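Local coordinates for regulatory protein (Pseudomonas aeruginosa, PDB 5J2Y) that binds promoter DNA and represses virulence genes, acting as a global regulator in quorum sensing, at residues F52-Y55 / L56-F60. Numbering follows the deposited sequence.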
ATOM      1  N   PHE A  52      -4.328  -5.746  10.013  1.00 27.82           N
ATOM      2  CA  PHE A  52      -2.963  -6.214  10.192  1.00 28.68           C
ATOM      3  C   PHE A  52      -2.375  -6.858   8.922  1.00 27.57           C
ATOM      4  O   PHE A  52      -1.274  -6.528   8.506  1.00 28.90           O
ATOM      5  CB  PHE A  52      -2.874  -7.099  11.421  1.00 28.41           C
ATOM      6  CG  PHE A  52      -1.467  -7.413  11.841  1.00 32.78           C
ATOM      7  CD1 PHE A  52      -0.645  -6.432  12.374  1.00 35.04           C
ATOM      8  CD2 PHE A  52      -0.947  -8.710  11.679  1.00 34.54           C
ATOM      9  CE1 PHE A  52       0.666  -6.727  12.752  1.00 35.35           C
ATOM     10  CE2 PHE A  52       0.343  -9.005  12.063  1.00 32.91           C
ATOM     11  CZ  PHE A  52       1.146  -8.015  12.608  1.00 34.77           C
ATOM     12  N   PRO A  53      -3.152  -7.672   8.222  1.00 28.03           N
ATOM     13  CA  PRO A  53      -2.550  -8.273   7.020  1.00 27.21           C
ATOM     14  C   PRO A  53      -2.085  -7.239   5.986  1.00 28.04           C
ATOM     15  O   PRO A  53      -1.077  -7.427   5.310  1.00 27.11           O
ATOM     16  CB  PRO A  53      -3.695  -9.111   6.439  1.00 25.58           C
ATOM     17  CG  PRO A  53      -4.629  -9.339   7.557  1.00 23.72           C
ATOM     18  CD  PRO A  53      -4.532  -8.138   8.454  1.00 25.63           C
ATOM     19  N   ILE A  54      -2.817  -6.140   5.862  1.00 28.52           N
ATOM     20  CA  ILE A  54      -2.444  -5.079   4.907  1.00 26.91           C
ATOM     21  C   ILE A  54      -1.219  -4.363   5.436  1.00 24.35           C
ATOM     22  O   ILE A  54      -0.347  -3.947   4.680  1.00 22.00           O
ATOM     23  CB  ILE A  54      -3.571  -4.050   4.687  1.00 28.05           C
ATOM     24  CG1 ILE A  54      -4.655  -4.623   3.793  1.00 31.68           C
ATOM     25  CG2 ILE A  54      -3.084  -2.834   3.905  1.00 27.21           C
ATOM     26  CD1 ILE A  54      -5.221  -5.957   4.185  1.00 37.47           C
ATOM     27  N   TYR A  55      -1.162  -4.181   6.747  1.00 24.09           N
ATOM     28  CA  TYR A  55       0.047  -3.632   7.381  1.00 23.06           C
ATOM     29  C   TYR A  55       1.267  -4.484   7.036  1.00 22.96           C
ATOM     30  O   TYR A  55       2.322  -3.960   6.619  1.00 20.11           O
ATOM     31  CB  TYR A  55      -0.151  -3.541   8.880  1.00 23.87           C
ATOM     32  CG  TYR A  55       1.104  -3.254   9.656  1.00 26.61           C
ATOM     33  CD1 TYR A  55       1.720  -2.004   9.593  1.00 29.74           C
ATOM     34  CD2 TYR A  55       1.648  -4.199  10.496  1.00 26.67           C
ATOM     35  CE1 TYR A  55       2.872  -1.750  10.316  1.00 31.64           C
ATOM     36  CE2 TYR A  55       2.798  -3.963  11.230  1.00 27.55           C
ATOM     37  CZ  TYR A  55       3.415  -2.750  11.134  1.00 34.72           C
ATOM     38  OH  TYR A  55       4.550  -2.496  11.879  1.00 39.35           O
ATOM     39  N   LEU A  56       1.122  -5.808   7.160  1.00 22.83           N
ATOM     40  CA  LEU A  56       2.249  -6.703   6.860  1.00 21.05           C
ATOM     41  C   LEU A  56       2.694  -6.494   5.409  1.00 21.15           C
ATOM     42  O   LEU A  56       3.893  -6.354   5.126  1.00 22.11           O
ATOM     43  CB  LEU A  56       1.856  -8.178   7.065  1.00 21.01           C
ATOM     44  CG  LEU A  56       1.523  -8.639   8.462  1.00 21.40           C
ATOM     45  CD1 LEU A  56       1.221 -10.112   8.407  1.00 23.29           C
ATOM     46  CD2 LEU A  56       2.670  -8.408   9.405  1.00 22.63           C
ATOM     47  N   LEU A  57       1.738  -6.497   4.471  1.00 20.49           N
ATOM     48  CA  LEU A  57       2.107  -6.384   3.072  1.00 21.49           C
ATOM     49  C   LEU A  57       2.781  -5.070   2.772  1.00 22.31           C
ATOM     50  O   LEU A  57       3.719  -5.033   1.976  1.00 26.61           O
ATOM     51  CB  LEU A  57       0.904  -6.473   2.153  1.00 25.44           C
ATOM     52  CG  LEU A  57       0.467  -7.820   1.677  1.00 28.86           C
ATOM     53  CD1 LEU A  57      -0.904  -7.659   1.074  1.00 32.52           C
ATOM     54  CD2 LEU A  57       1.433  -8.381   0.657  1.00 27.97           C
ATOM     55  N   LEU A  58       2.247  -3.977   3.317  1.00 20.81           N
ATOM     56  CA  LEU A  58       2.849  -2.674   3.058  1.00 23.38           C
ATOM     57  C   LEU A  58       4.266  -2.636   3.600  1.00 23.54           C
ATOM     58  O   LEU A  58       5.176  -2.163   2.915  1.00 27.66           O
ATOM     59  CB  LEU A  58       2.048  -1.527   3.663  1.00 22.45           C
ATOM     60  CG  LEU A  58       0.745  -1.275   2.916  1.00 22.17           C
ATOM     61  CD1 LEU A  58      -0.162  -0.470   3.790  1.00 22.27           C
ATOM     62  CD2 LEU A  58       1.018  -0.566   1.592  1.00 22.66           C
ATOM     63  N   HIS A  59       4.448  -3.198   4.784  1.00 24.95           N
ATOM     64  CA  HIS A  59       5.781  -3.313   5.400  1.00 27.73           C
ATOM     65  C   HIS A  59       6.814  -3.978   4.479  1.00 27.80           C
ATOM     66  O   HIS A  59       7.849  -3.407   4.145  1.00 27.21           O
ATOM     67  CB  HIS A  59       5.718  -4.078   6.703  1.00 27.00           C
ATOM     68  CG  HIS A  59       7.061  -4.305   7.294  1.00 33.00           C
ATOM     69  ND1 HIS A  59       7.826  -3.292   7.832  1.00 35.90           N
ATOM     70  CD2 HIS A  59       7.811  -5.424   7.372  1.00 35.78           C
ATOM     71  CE1 HIS A  59       8.969  -3.791   8.260  1.00 34.05           C
ATOM     72  NE2 HIS A  59       8.988  -5.082   7.983  1.00 35.62           N
ATOM     73  N   PHE A  60       6.488  -5.163   4.014  1.00 26.89           N
ATOM     74  CA  PHE A  60       7.425  -5.903   3.177  1.00 27.46           C
ATOM     75  C   PHE A  60       7.668  -5.238   1.833  1.00 28.78           C
ATOM     76  O   PHE A  60       8.754  -5.359   1.253  1.00 30.06           O
ATOM     77  CB  PHE A  60       6.930  -7.340   2.987  1.00 25.74           C
ATOM     78  CG  PHE A  60       6.978  -8.145   4.248  1.00 28.98           C
ATOM     79  CD1 PHE A  60       8.201  -8.339   4.925  1.00 29.77           C
ATOM     80  CD2 PHE A  60       5.826  -8.734   4.772  1.00 29.69           C
ATOM     81  CE1 PHE A  60       8.249  -9.085   6.094  1.00 29.12           C
ATOM     82  CE2 PHE A  60       5.884  -9.496   5.937  1.00 29.50           C
ATOM     83  CZ  PHE A  60       7.080  -9.667   6.597  1.00 28.73           C
TER
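Leu56, one turn after Phe52 in helix 52-62, sets its CG over one face of the Phe52 ring. This CG sits 4.2 Å from the centroid of the Phe52 ring, 27° off the normal, a CH-pi contact, while Leu56 CD2 reaches the far end of the ring at Phe52 CZ, 3.6 Å away. Phe52 can offer that face because its CG is anti to the backbone N (chi1 -169°), which carries the ring along the helix toward the following turn. This pair makes the closer and more extensive side-chain contact, although Phe52 itself is exposed to solvent. Ile54 and Leu58, which extend in parallel from successive turns, touch more lightly; Ile54 CG2 meets Leu58 CD1 at 3.8 Å. That side is the one the rest of the protein covers: Leu58 is buried, touching Met12 of helix 9-22, and Ile54 leans on Ile36. Four successive backbone hydrogen bonds join the turns, from Leu56 N to Phe52 O (2.8 Å) through to His59 N to Tyr55 O (2.9 Å). The example illustrates the i to i+4 pairing of side chains and backbone in an alpha-helix, here in the RsaL-like helix-turn-helix domain, with one flank packed on helix 9-22 and the other turned outward.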